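Local atomic coordinates of actibind (Aspergillus niger, PDB entry 3D3Z), a protein that is a T2-family ribonuclease that cleaves RNA, probably without strict base specificity but with a preference for adenylic acid. Residues A[32-37]-A[199-204]; A[48-53]-A[142-147]; A[148-153]-A[180-185]. One frame throughout, in Å; residues are numbered along the deposited sequence. Where two conformers were deposited one is given.

Contact 1: A[32-37]-A[199-204]; sequences QTQFWD and LYYYFN. With D3Z (1-(5-deoxy-beta-L-xylofuranosyl)pyrimidine-2,4(1H,3H)-dione), chain E.
Gln-32 opens the antiparallel ladder by facing Tyr-201 in a hydrogen-bonded pair: Gln-32 N donates to Tyr-201 O at 2.9 Å, and Tyr-201 N returns a straighter bond to Gln-32 O, also 2.9 Å. The same Gln-32 O lies at the edge of the Tyr-201 ring, close to its plane. The Gln-32 chain bends at its CB-CG bond (chi2 -69°), which turns its amide along the strand toward Gln-34, while NE2 bonds to Gly-52 O of the next strand. Thr-33 pairs with Tyr-200 without backbone bonds; its CA sends a C-H toward Leu-199 O (CA to O 3.1 Å), and its CG2 meets Tyr-200 CD1 obliquely at 3.5 Å. Gln-34 restores the ladder, its N reaching Leu-199 O at 2.8 Å in the carbonyl plane and its O accepting from Leu-199 N at 3.1 Å. On the face shared with Gln-32 and Tyr-201, Gln-34 NE2 donates almost head-on to Gln-32 OE1 (2.8 Å) and approaches Tyr-201 CE2 at 3.6 Å, the amide and ring planes 47° apart. Gln-34 NE2 also bonds to Leu-150 O, and OE1 to Ser-152 OG, which is bonded to Tyr-201 OH as well. Past the ladder, Phe-35 and Asp-37 line the ligand pocket. Buried beside the Tyr-201 ring, the Gln-34 amide is tied to that of Gln-32 along the strand; bonds from both to neighbouring segments probably offset the burial cost and restrict their rotation.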
loop_
_atom_site.group_PDB
_atom_site.type_symbol
_atom_site.label_atom_id
_atom_site.label_comp_id
_atom_site.label_asym_id
_atom_site.label_seq_id
_atom_site.Cartn_x
_atom_site.Cartn_y
_atom_site.Cartn_z
ATOM N N GLN A 32 0.236 1.655 3.329
ATOM C CA GLN A 32 0.139 1.662 1.874
ATOM C C GLN A 32 1.555 1.902 1.341
ATOM O O GLN A 32 2.140 2.961 1.509
ATOM C CB GLN A 32 -0.832 2.700 1.341
ATOM C CG GLN A 32 -1.389 2.388 -0.077
ATOM C CD GLN A 32 -0.364 2.493 -1.207
ATOM O OE1 GLN A 32 0.052 3.595 -1.607
ATOM N NE2 GLN A 32 -0.052 1.335 -1.841
ATOM N N THR A 33 2.094 0.873 0.690
ATOM C CA THR A 33 3.516 0.887 0.280
ATOM C C THR A 33 3.629 1.020 -1.242
ATOM O O THR A 33 2.770 0.530 -1.988
ATOM C CB THR A 33 4.246 -0.356 0.775
ATOM O OG1 THR A 33 3.640 -1.520 0.209
ATOM C CG2 THR A 33 4.137 -0.418 2.271
ATOM N N GLN A 34 4.673 1.721 -1.688
ATOM C CA GLN A 34 4.892 2.000 -3.085
ATOM C C GLN A 34 6.343 1.765 -3.554
ATOM O O GLN A 34 7.275 1.799 -2.765
ATOM C CB GLN A 34 4.504 3.458 -3.349
ATOM C CG GLN A 34 3.090 3.802 -2.989
ATOM C CD GLN A 34 2.734 5.241 -3.293
ATOM O OE1 GLN A 34 3.486 5.949 -4.002
ATOM N NE2 GLN A 34 1.536 5.650 -2.868
ATOM N N PHE A 35 6.524 1.557 -4.855
ATOM C CA PHE A 35 7.835 1.408 -5.463
ATOM C C PHE A 35 8.129 2.483 -6.493
ATOM O O PHE A 35 7.229 2.912 -7.162
ATOM C CB PHE A 35 7.836 0.140 -6.303
ATOM C CG PHE A 35 8.035 -1.095 -5.525
ATOM C CD1 PHE A 35 9.037 -1.171 -4.588
ATOM C CD2 PHE A 35 7.266 -2.227 -5.779
ATOM C CE1 PHE A 35 9.259 -2.327 -3.916
ATOM C CE2 PHE A 35 7.498 -3.384 -5.086
ATOM C CZ PHE A 35 8.487 -3.431 -4.162
ATOM N N TRP A 36 9.407 2.835 -6.611
ATOM C CA TRP A 36 9.967 3.530 -7.771
ATOM C C TRP A 36 10.949 2.548 -8.482
ATOM O O TRP A 36 12.112 2.364 -8.054
ATOM C CB TRP A 36 10.649 4.856 -7.315
ATOM C CG TRP A 36 11.182 5.629 -8.456
ATOM C CD1 TRP A 36 12.515 5.768 -8.847
ATOM C CD2 TRP A 36 10.411 6.369 -9.393
ATOM N NE1 TRP A 36 12.584 6.535 -9.984
ATOM C CE2 TRP A 36 11.319 6.948 -10.319
ATOM C CE3 TRP A 36 9.040 6.633 -9.529
ATOM C CZ2 TRP A 36 10.892 7.730 -11.376
ATOM C CZ3 TRP A 36 8.618 7.428 -10.591
ATOM C CH2 TRP A 36 9.542 7.971 -11.492
ATOM N N ASP A 37 10.468 1.856 -9.518
ATOM C CA ASP A 37 11.225 0.837 -10.208
ATOM C C ASP A 37 11.858 1.489 -11.436
ATOM O O ASP A 37 11.160 1.869 -12.371
ATOM C CB ASP A 37 10.325 -0.345 -10.637
ATOM C CG ASP A 37 9.825 -1.208 -9.466
ATOM O OD1 ASP A 37 10.395 -1.169 -8.351
ATOM O OD2 ASP A 37 8.821 -1.963 -9.678
ATOM N N LEU A 199 8.381 3.694 -0.585
ATOM C CA LEU A 199 7.621 4.568 0.320
ATOM C C LEU A 199 6.589 3.728 1.095
ATOM O O LEU A 199 5.927 2.806 0.520
ATOM C CB LEU A 199 6.947 5.702 -0.448
ATOM C CG LEU A 199 7.780 6.741 -1.218
ATOM C CD1 LEU A 199 6.890 7.687 -1.997
ATOM C CD2 LEU A 199 8.717 7.534 -0.264
ATOM N N TYR A 200 6.524 3.939 2.421
ATOM C CA TYR A 200 5.420 3.399 3.266
ATOM C C TYR A 200 4.650 4.545 3.925
ATOM O O TYR A 200 5.169 5.250 4.803
ATOM C CB TYR A 200 5.853 2.467 4.390
ATOM C CG TYR A 200 6.920 1.417 4.176
ATOM C CD1 TYR A 200 7.286 0.929 2.902
ATOM C CD2 TYR A 200 7.566 0.867 5.286
ATOM C CE1 TYR A 200 8.261 -0.043 2.771
ATOM C CE2 TYR A 200 8.537 -0.102 5.154
ATOM C CZ TYR A 200 8.880 -0.570 3.907
ATOM O OH TYR A 200 9.851 -1.556 3.812
ATOM N N TYR A 201 3.403 4.722 3.500
ATOM C CA TYR A 201 2.486 5.676 4.133
ATOM C C TYR A 201 1.658 4.954 5.185
ATOM O O TYR A 201 0.927 4.018 4.866
ATOM C CB TYR A 201 1.591 6.312 3.084
ATOM C CG TYR A 201 2.236 7.152 2.008
ATOM C CD1 TYR A 201 2.361 8.547 2.160
ATOM C CD2 TYR A 201 2.636 6.604 0.795
ATOM C CE1 TYR A 201 2.875 9.331 1.144
ATOM C CE2 TYR A 201 3.166 7.391 -0.196
ATOM C CZ TYR A 201 3.317 8.745 0.002
ATOM O OH TYR A 201 3.820 9.554 -0.976
ATOM N N TYR A 202 1.779 5.397 6.445
ATOM C CA TYR A 202 1.119 4.773 7.588
ATOM C C TYR A 202 -0.232 5.429 7.865
ATOM O O TYR A 202 -0.433 6.643 7.636
ATOM C CB TYR A 202 1.978 4.843 8.857
ATOM C CG TYR A 202 3.269 4.036 8.807
ATOM C CD1 TYR A 202 3.436 2.910 9.576
ATOM C CD2 TYR A 202 4.339 4.431 7.994
ATOM C CE1 TYR A 202 4.635 2.153 9.521
ATOM C CE2 TYR A 202 5.550 3.689 7.947
ATOM C CZ TYR A 202 5.681 2.579 8.722
ATOM O OH TYR A 202 6.858 1.858 8.666
ATOM N N PHE A 203 -1.161 4.590 8.312
ATOM C CA PHE A 203 -2.549 4.985 8.593
ATOM C C PHE A 203 -3.067 4.225 9.798
ATOM O O PHE A 203 -2.711 3.061 10.072
ATOM C CB PHE A 203 -3.474 4.613 7.430
ATOM C CG PHE A 203 -3.280 5.419 6.216
ATOM C CD1 PHE A 203 -3.924 6.627 6.079
ATOM C CD2 PHE A 203 -2.459 4.957 5.191
ATOM C CE1 PHE A 203 -3.767 7.353 4.961
ATOM C CE2 PHE A 203 -2.295 5.695 4.081
ATOM C CZ PHE A 203 -2.952 6.881 3.958
ATOM N N ASN A 204 -3.951 4.876 10.526
ATOM C CA ASN A 204 -4.843 4.141 11.404
ATOM C C ASN A 204 -6.247 4.226 10.772
ATOM O O ASN A 204 -6.505 5.085 9.913
ATOM C CB ASN A 204 -4.824 4.676 12.839
ATOM C CG ASN A 204 -3.418 4.603 13.519
ATOM O OD1 ASN A 204 -2.715 3.591 13.491
ATOM N ND2 ASN A 204 -3.053 5.685 14.148
HETATM N N1 D3Z E . 9.118 -7.326 -6.085
HETATM C C2 D3Z E . 8.286 -7.852 -7.092
HETATM N N3 D3Z E . 7.740 -7.032 -7.986
HETATM C C4 D3Z E . 7.945 -5.715 -7.952
HETATM C C5 D3Z E . 8.752 -5.197 -6.974
HETATM C C6 D3Z E . 9.346 -6.023 -6.029
HETATM O O2 D3Z E . 8.052 -9.076 -7.171
HETATM O O4 D3Z E . 7.447 -4.934 -8.789
HETATM C "C1'" D3Z E . 9.714 -8.186 -5.095
HETATM C "C2'" D3Z E . 8.814 -9.402 -5.015
HETATM O "O2'" D3Z E . 9.499 -10.554 -5.541
HETATM C "C3'" D3Z E . 8.389 -9.511 -3.562
HETATM C "C4'" D3Z E . 9.075 -8.381 -2.815
HETATM O "O3'" D3Z E . 6.984 -9.363 -3.438
HETATM O "O4'" D3Z E . 9.707 -7.547 -3.806
HETATM C "C5'" D3Z E . 8.049 -7.625 -1.979
#

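Contact 2: A[48-53]-A[142-147]; sequences WTIHGL and QVVDLF. With D3Z (1-(5-deoxy-beta-L-xylofuranosyl)pyrimidine-2,4(1H,3H)-dione), chain E.
Helix 142-147 packs across strand 49-53 on one side of the central antiparallel sheet of the RNase T2 fold, with Ile-50 and Phe-147 at the heart of the joint. The axes of the two segments come within 8.4 Å and run at 116° to each other. Ile-50 CG1 sits over the middle of the Phe-147 ring, 3.5 Å from its centroid and 15° off the normal, a well-formed CH-pi contact. The ring reaches this place because Phe-147 CG lies opposite its own backbone N (chi1 174°), carrying the phenyl group along the strand until CZ meets Trp-48 O at 3.4 Å, with that oxygen in the ring plane at its edge. The CG2 branch of Ile-50 touches Val-143 CG1 at 3.6 Å, and CD1, at the end of the CG1 branch, reaches Val-144 CG2 at 3.9 Å, the side chains of Ile-50 and Val-144 crossing nearly at right angles. Farther along, Leu-53 and Val-143 slide past one another in opposite directions, and Leu-53 CB to Val-143 CG2 is tight at 3.5 Å. Leu-53 CD1 meets Leu-146 CD2 at 3.9 Å, again with the two side chains at about a right angle. Between Ile-50 and Leu-53 the strand carries a classic beta bulge, in which His-51 and Gly-52 both face Thr-33. His-51, a predicted active-site residue, points away from the helix and lines the ligand pocket. No hydrogen bond joins the two segments, so strand and helix are held by interlocking apolar branches and one ring face, behind a strand whose other side serves the pocket.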
loop_
_atom_site.group_PDB
_atom_site.type_symbol
_atom_site.label_atom_id
_atom_site.label_comp_id
_atom_site.label_asym_id
_atom_site.label_seq_id
_atom_site.Cartn_x
_atom_site.Cartn_y
_atom_site.Cartn_z
ATOM N N TRP A 48 4.823 6.556 -9.466
ATOM C CA TRP A 48 5.211 5.430 -8.654
ATOM C C TRP A 48 4.154 4.352 -8.890
ATOM O O TRP A 48 3.103 4.613 -9.511
ATOM C CB TRP A 48 5.271 5.841 -7.191
ATOM C CG TRP A 48 6.450 6.758 -6.846
ATOM C CD1 TRP A 48 6.744 7.980 -7.381
ATOM C CD2 TRP A 48 7.465 6.486 -5.874
ATOM N NE1 TRP A 48 7.917 8.479 -6.804
ATOM C CE2 TRP A 48 8.370 7.582 -5.872
ATOM C CE3 TRP A 48 7.718 5.409 -5.028
ATOM C CZ2 TRP A 48 9.500 7.615 -5.058
ATOM C CZ3 TRP A 48 8.857 5.446 -4.208
ATOM C CH2 TRP A 48 9.721 6.534 -4.231
ATOM N N THR A 49 4.461 3.152 -8.404
ATOM C CA THR A 49 3.586 1.969 -8.484
ATOM C C THR A 49 3.322 1.374 -7.092
ATOM O O THR A 49 3.973 1.716 -6.106
ATOM C CB THR A 49 4.201 0.926 -9.388
ATOM O OG1 THR A 49 5.538 0.643 -8.990
ATOM C CG2 THR A 49 4.228 1.444 -10.825
ATOM N N ILE A 50 2.347 0.466 -7.026
ATOM C CA ILE A 50 1.916 -0.194 -5.823
ATOM C C ILE A 50 2.846 -1.343 -5.482
ATOM O O ILE A 50 3.237 -2.142 -6.326
ATOM C CB ILE A 50 0.438 -0.817 -5.929
ATOM C CG1 ILE A 50 -0.604 0.292 -6.260
ATOM C CG2 ILE A 50 0.088 -1.610 -4.651
ATOM C CD1 ILE A 50 -1.997 -0.191 -6.806
ATOM N N HIS A 51 3.202 -1.402 -4.223
ATOM C CA HIS A 51 3.799 -2.576 -3.625
ATOM C C HIS A 51 2.691 -3.383 -2.908
ATOM O O HIS A 51 2.504 -4.550 -3.163
ATOM C CB HIS A 51 4.927 -2.165 -2.664
ATOM C CG HIS A 51 5.753 -3.311 -2.134
ATOM N ND1 HIS A 51 6.898 -3.098 -1.390
ATOM C CD2 HIS A 51 5.631 -4.658 -2.256
ATOM C CE1 HIS A 51 7.432 -4.268 -1.066
ATOM N NE2 HIS A 51 6.694 -5.230 -1.602
ATOM N N GLY A 52 1.998 -2.743 -1.992
ATOM C CA GLY A 52 0.907 -3.375 -1.228
ATOM C C GLY A 52 0.197 -2.536 -0.184
ATOM O O GLY A 52 0.246 -1.310 -0.198
ATOM N N LEU A 53 -0.482 -3.253 0.706
ATOM C CA LEU A 53 -1.146 -2.742 1.884
ATOM C C LEU A 53 -0.896 -3.750 3.001
ATOM O O LEU A 53 -1.257 -4.902 2.867
ATOM C CB LEU A 53 -2.654 -2.556 1.609
ATOM C CG LEU A 53 -3.485 -2.028 2.806
ATOM C CD1 LEU A 53 -3.100 -0.558 3.210
ATOM C CD2 LEU A 53 -5.005 -2.142 2.448
ATOM N N GLN A 142 -9.424 -2.069 -2.577
ATOM C CA GLN A 142 -9.129 -1.138 -1.462
ATOM C C GLN A 142 -7.688 -0.579 -1.599
ATOM O O GLN A 142 -7.462 0.596 -1.473
ATOM C CB GLN A 142 -9.283 -1.888 -0.142
ATOM C CG GLN A 142 -9.108 -1.044 1.115
ATOM C CD GLN A 142 -10.041 0.123 1.216
ATOM O OE1 GLN A 142 -11.236 -0.011 0.975
ATOM N NE2 GLN A 142 -9.513 1.268 1.582
ATOM N N VAL A 143 -6.719 -1.465 -1.859
ATOM C CA VAL A 143 -5.296 -1.031 -2.050
ATOM C C VAL A 143 -5.230 0.034 -3.139
ATOM O O VAL A 143 -4.667 1.153 -2.981
ATOM C CB VAL A 143 -4.362 -2.229 -2.380
ATOM C CG1 VAL A 143 -2.908 -1.703 -2.579
ATOM C CG2 VAL A 143 -4.456 -3.260 -1.292
ATOM N N VAL A 144 -5.880 -0.269 -4.244
ATOM C CA VAL A 144 -5.948 0.639 -5.394
ATOM C C VAL A 144 -6.606 1.957 -5.019
ATOM O O VAL A 144 -6.088 3.048 -5.340
ATOM C CB VAL A 144 -6.664 -0.014 -6.630
ATOM C CG1 VAL A 144 -7.109 1.074 -7.682
ATOM C CG2 VAL A 144 -5.726 -1.057 -7.327
ATOM N N ASP A 145 -7.735 1.867 -4.301
ATOM C CA ASP A 145 -8.449 3.080 -3.899
ATOM C C ASP A 145 -7.553 4.012 -3.050
ATOM O O ASP A 145 -7.533 5.217 -3.258
ATOM C CB ASP A 145 -9.729 2.745 -3.111
ATOM C CG ASP A 145 -10.825 2.140 -3.977
ATOM O OD1 ASP A 145 -10.764 2.237 -5.211
ATOM O OD2 ASP A 145 -11.771 1.624 -3.381
ATOM N N LEU A 146 -6.835 3.431 -2.108
ATOM C CA LEU A 146 -5.941 4.209 -1.217
ATOM C C LEU A 146 -4.722 4.741 -1.977
ATOM O O LEU A 146 -4.375 5.926 -1.882
ATOM C CB LEU A 146 -5.520 3.332 -0.070
ATOM C CG LEU A 146 -4.884 4.045 1.107
ATOM C CD1 LEU A 146 -5.840 5.068 1.752
ATOM C CD2 LEU A 146 -4.476 2.960 2.096
ATOM N N PHE A 147 -4.110 3.878 -2.767
ATOM C CA PHE A 147 -2.996 4.311 -3.641
ATOM C C PHE A 147 -3.350 5.525 -4.478
ATOM O O PHE A 147 -2.538 6.471 -4.608
ATOM C CB PHE A 147 -2.602 3.161 -4.542
ATOM C CG PHE A 147 -1.573 3.508 -5.582
ATOM C CD1 PHE A 147 -0.247 3.663 -5.253
ATOM C CD2 PHE A 147 -1.924 3.588 -6.887
ATOM C CE1 PHE A 147 0.699 3.932 -6.211
ATOM C CE2 PHE A 147 -0.996 3.866 -7.891
ATOM C CZ PHE A 147 0.363 4.053 -7.536
HETATM N N1 D3Z E . 9.118 -7.326 -6.085
HETATM C C2 D3Z E . 8.286 -7.852 -7.092
HETATM N N3 D3Z E . 7.740 -7.032 -7.986
HETATM C C4 D3Z E . 7.945 -5.715 -7.952
HETATM C C5 D3Z E . 8.752 -5.197 -6.974
HETATM C C6 D3Z E . 9.346 -6.023 -6.029
HETATM O O2 D3Z E . 8.052 -9.076 -7.171
HETATM O O4 D3Z E . 7.447 -4.934 -8.789
HETATM C "C1'" D3Z E . 9.714 -8.186 -5.095
HETATM C "C2'" D3Z E . 8.814 -9.402 -5.015
HETATM O "O2'" D3Z E . 9.499 -10.554 -5.541
HETATM C "C3'" D3Z E . 8.389 -9.511 -3.562
HETATM C "C4'" D3Z E . 9.075 -8.381 -2.815
HETATM O "O3'" D3Z E . 6.984 -9.363 -3.438
HETATM O "O4'" D3Z E . 9.707 -7.547 -3.806
HETATM C "C5'" D3Z E . 8.049 -7.625 -1.979
#

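Contact 3: A[148-153]-A[180-185]; sequences KTLDSY and AIHDGY
A water molecule ties Ile-181 to Thr-149, donating to Ile-181 O at 2.7 Å and to Thr-149 O at 2.5 Å, the second distance being unusually short. It bridges two backbone carbonyls and supplies the polar link where the segments make no direct hydrogen bond. Beside it the contact is made by aliphatic side chains against backbone and ring atoms. In Ile-181, CG1 stands between the backbone N and the carbonyl carbon (chi1 65°) and the chain runs on extended (chi2 171°), which delivers CD1 to the backbone that turns from Leu-150 into Ser-152. There Ile-181 CD1 lies 3.8 Å from Asp-151 O and close to Leu-150 C and Ser-152 N, so within this contact the methyl rests on peptide groups; Ile-181 also packs on Tyr-201. Leu-150 answers with its own branch: CD2 passes 4.1 Å from Ile-181 O and 4.3 Å from His-182 ND1, approaching that imidazole obliquely. The ring meets Tyr-201 and Phe-203 of strand 195-206 edge to face, while Leu-150 packs on the same two aromatic residues; both segments therefore lie against one side of the sheet. The bend under the Ile-181 methyl is an inverse gamma turn centred on Asp-151, closed by a weak bond from Ser-152 N to Leu-150 O. Asp-151 is also the N-cap of helix 152-158, and its carboxylate bonds to Thr-154 OG1 as well. On the other side, Tyr-185 N donates to His-182 O across a type I' beta turn. The whole is a junction of two connections, a capped helix start and the turn that leads from helix 171-179 toward strand 188-192, packed together against the face of the sheet that carries Tyr-201 and Phe-203.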
loop_
_atom_site.group_PDB
_atom_site.type_symbol
_atom_site.label_atom_id
_atom_site.label_comp_id
_atom_site.label_asym_id
_atom_site.label_seq_id
_atom_site.Cartn_x
_atom_site.Cartn_y
_atom_site.Cartn_z
ATOM N N LYS A 148 -4.558 5.532 -5.060
ATOM C CA LYS A 148 -4.986 6.685 -5.871
ATOM C C LYS A 148 -4.930 8.003 -5.101
ATOM O O LYS A 148 -4.800 9.065 -5.695
ATOM C CB LYS A 148 -6.384 6.485 -6.447
ATOM C CG LYS A 148 -6.422 5.479 -7.571
ATOM C CD LYS A 148 -7.821 5.097 -7.863
ATOM C CE LYS A 148 -7.899 4.407 -9.150
ATOM N NZ LYS A 148 -9.310 4.249 -9.579
ATOM N N THR A 149 -5.016 7.948 -3.795
ATOM C CA THR A 149 -5.029 9.187 -3.037
ATOM C C THR A 149 -3.600 9.650 -2.679
ATOM O O THR A 149 -3.431 10.672 -2.009
ATOM C CB THR A 149 -5.852 9.051 -1.728
ATOM O OG1 THR A 149 -5.215 8.135 -0.848
ATOM C CG2 THR A 149 -7.328 8.599 -1.988
ATOM N N LEU A 150 -2.590 8.870 -3.068
ATOM C CA LEU A 150 -1.203 9.052 -2.587
ATOM C C LEU A 150 -0.266 9.149 -3.767
ATOM O O LEU A 150 0.570 8.271 -3.949
ATOM C CB LEU A 150 -0.824 7.844 -1.712
ATOM C CG LEU A 150 -1.562 7.744 -0.393
ATOM C CD1 LEU A 150 -1.376 6.378 0.231
ATOM C CD2 LEU A 150 -1.093 8.845 0.552
ATOM N N ASP A 151 -0.463 10.180 -4.594
ATOM C CA ASP A 151 0.313 10.390 -5.805
ATOM C C ASP A 151 1.661 11.065 -5.412
ATOM O O ASP A 151 1.834 12.277 -5.501
ATOM C CB ASP A 151 -0.467 11.215 -6.817
ATOM C CG ASP A 151 0.275 11.427 -8.123
ATOM O OD1 ASP A 151 1.431 10.985 -8.307
ATOM O OD2 ASP A 151 -0.304 12.097 -8.999
ATOM N N SER A 152 2.574 10.211 -4.983
ATOM C CA SER A 152 3.963 10.518 -4.635
ATOM C C SER A 152 4.696 11.313 -5.709
ATOM O O SER A 152 5.338 12.319 -5.400
ATOM C CB SER A 152 4.671 9.172 -4.367
ATOM O OG SER A 152 4.060 8.522 -3.280
ATOM N N TYR A 153 4.630 10.885 -6.966
ATOM C CA TYR A 153 5.318 11.605 -8.038
ATOM C C TYR A 153 4.924 13.077 -8.106
ATOM O O TYR A 153 5.803 13.947 -8.207
ATOM C CB TYR A 153 5.095 10.986 -9.399
ATOM C CG TYR A 153 5.944 11.634 -10.462
ATOM C CD1 TYR A 153 7.154 11.062 -10.824
ATOM C CD2 TYR A 153 5.577 12.856 -11.074
ATOM C CE1 TYR A 153 7.952 11.622 -11.774
ATOM C CE2 TYR A 153 6.408 13.448 -12.037
ATOM C CZ TYR A 153 7.599 12.815 -12.369
ATOM O OH TYR A 153 8.462 13.327 -13.314
ATOM N N ALA A 180 3.078 16.357 2.865
ATOM C CA ALA A 180 2.067 17.318 2.406
ATOM C C ALA A 180 0.787 16.677 1.842
ATOM O O ALA A 180 -0.267 17.318 1.809
ATOM C CB ALA A 180 2.669 18.207 1.343
ATOM N N ILE A 181 0.897 15.437 1.357
ATOM C CA ILE A 181 -0.280 14.666 0.918
ATOM C C ILE A 181 -0.712 13.606 1.941
ATOM O O ILE A 181 -1.551 12.731 1.635
ATOM C CB ILE A 181 -0.071 14.038 -0.463
ATOM C CG1 ILE A 181 1.055 12.992 -0.438
ATOM C CG2 ILE A 181 0.128 15.099 -1.528
ATOM C CD1 ILE A 181 1.138 12.202 -1.734
ATOM N N HIS A 182 -0.170 13.686 3.158
ATOM C CA HIS A 182 -0.398 12.697 4.197
ATOM C C HIS A 182 -0.554 13.389 5.555
ATOM O O HIS A 182 -0.100 12.874 6.602
ATOM C CB HIS A 182 0.743 11.678 4.208
ATOM C CG HIS A 182 0.480 10.436 5.017
ATOM N ND1 HIS A 182 -0.570 9.572 4.750
ATOM C CD2 HIS A 182 1.173 9.874 6.033
ATOM C CE1 HIS A 182 -0.532 8.562 5.607
ATOM N NE2 HIS A 182 0.524 8.711 6.385
ATOM N N ASP A 183 -1.204 14.550 5.532
ATOM C CA ASP A 183 -1.585 15.264 6.749
ATOM C C ASP A 183 -0.395 15.711 7.608
ATOM O O ASP A 183 -0.505 15.783 8.834
ATOM C CB ASP A 183 -2.518 14.381 7.590
ATOM C CG ASP A 183 -3.453 15.192 8.458
ATOM O OD1 ASP A 183 -4.037 16.154 7.928
ATOM O OD2 ASP A 183 -3.622 14.859 9.654
ATOM N N GLY A 184 0.735 15.990 6.973
ATOM C CA GLY A 184 1.964 16.339 7.685
ATOM C C GLY A 184 2.761 15.201 8.299
ATOM O O GLY A 184 3.793 15.435 8.931
ATOM N N TYR A 185 2.302 13.963 8.116
ATOM C CA TYR A 185 3.082 12.791 8.482
ATOM C C TYR A 185 3.853 12.284 7.274
ATOM O O TYR A 185 3.257 11.909 6.259
ATOM C CB TYR A 185 2.191 11.685 8.985
ATOM C CG TYR A 185 1.557 11.987 10.296
ATOM C CD1 TYR A 185 2.271 11.852 11.478
ATOM C CD2 TYR A 185 0.235 12.407 10.371
ATOM C CE1 TYR A 185 1.674 12.108 12.735
ATOM C CE2 TYR A 185 -0.366 12.690 11.616
ATOM C CZ TYR A 185 0.365 12.533 12.793
ATOM O OH TYR A 185 -0.209 12.806 14.018
HETATM O O HOH W 1 -3.637 12.264 -0.037
#

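In the fold
Contact 1 is the hub of the three: its centre lies about 8 Å from that of contact 2 and about 10 Å from that of contact 3, whereas the centres of contacts 2 and 3 are about 12 Å apart. Both others are nested in the chain loop that contact 1 closes. Contacts 1 and 2 join through neighbouring strands, with Phe-35 N 2.8 Å from Thr-49 O, and they share the pocket: Phe-35 stacks on His-51 beside the bound nucleoside analogue. Contact 3 stands farther off, the side chain of Ser-152 about 11 Å from that of His-51. It meets contact 2 where Trp-48 packs on Ser-152 and Tyr-153.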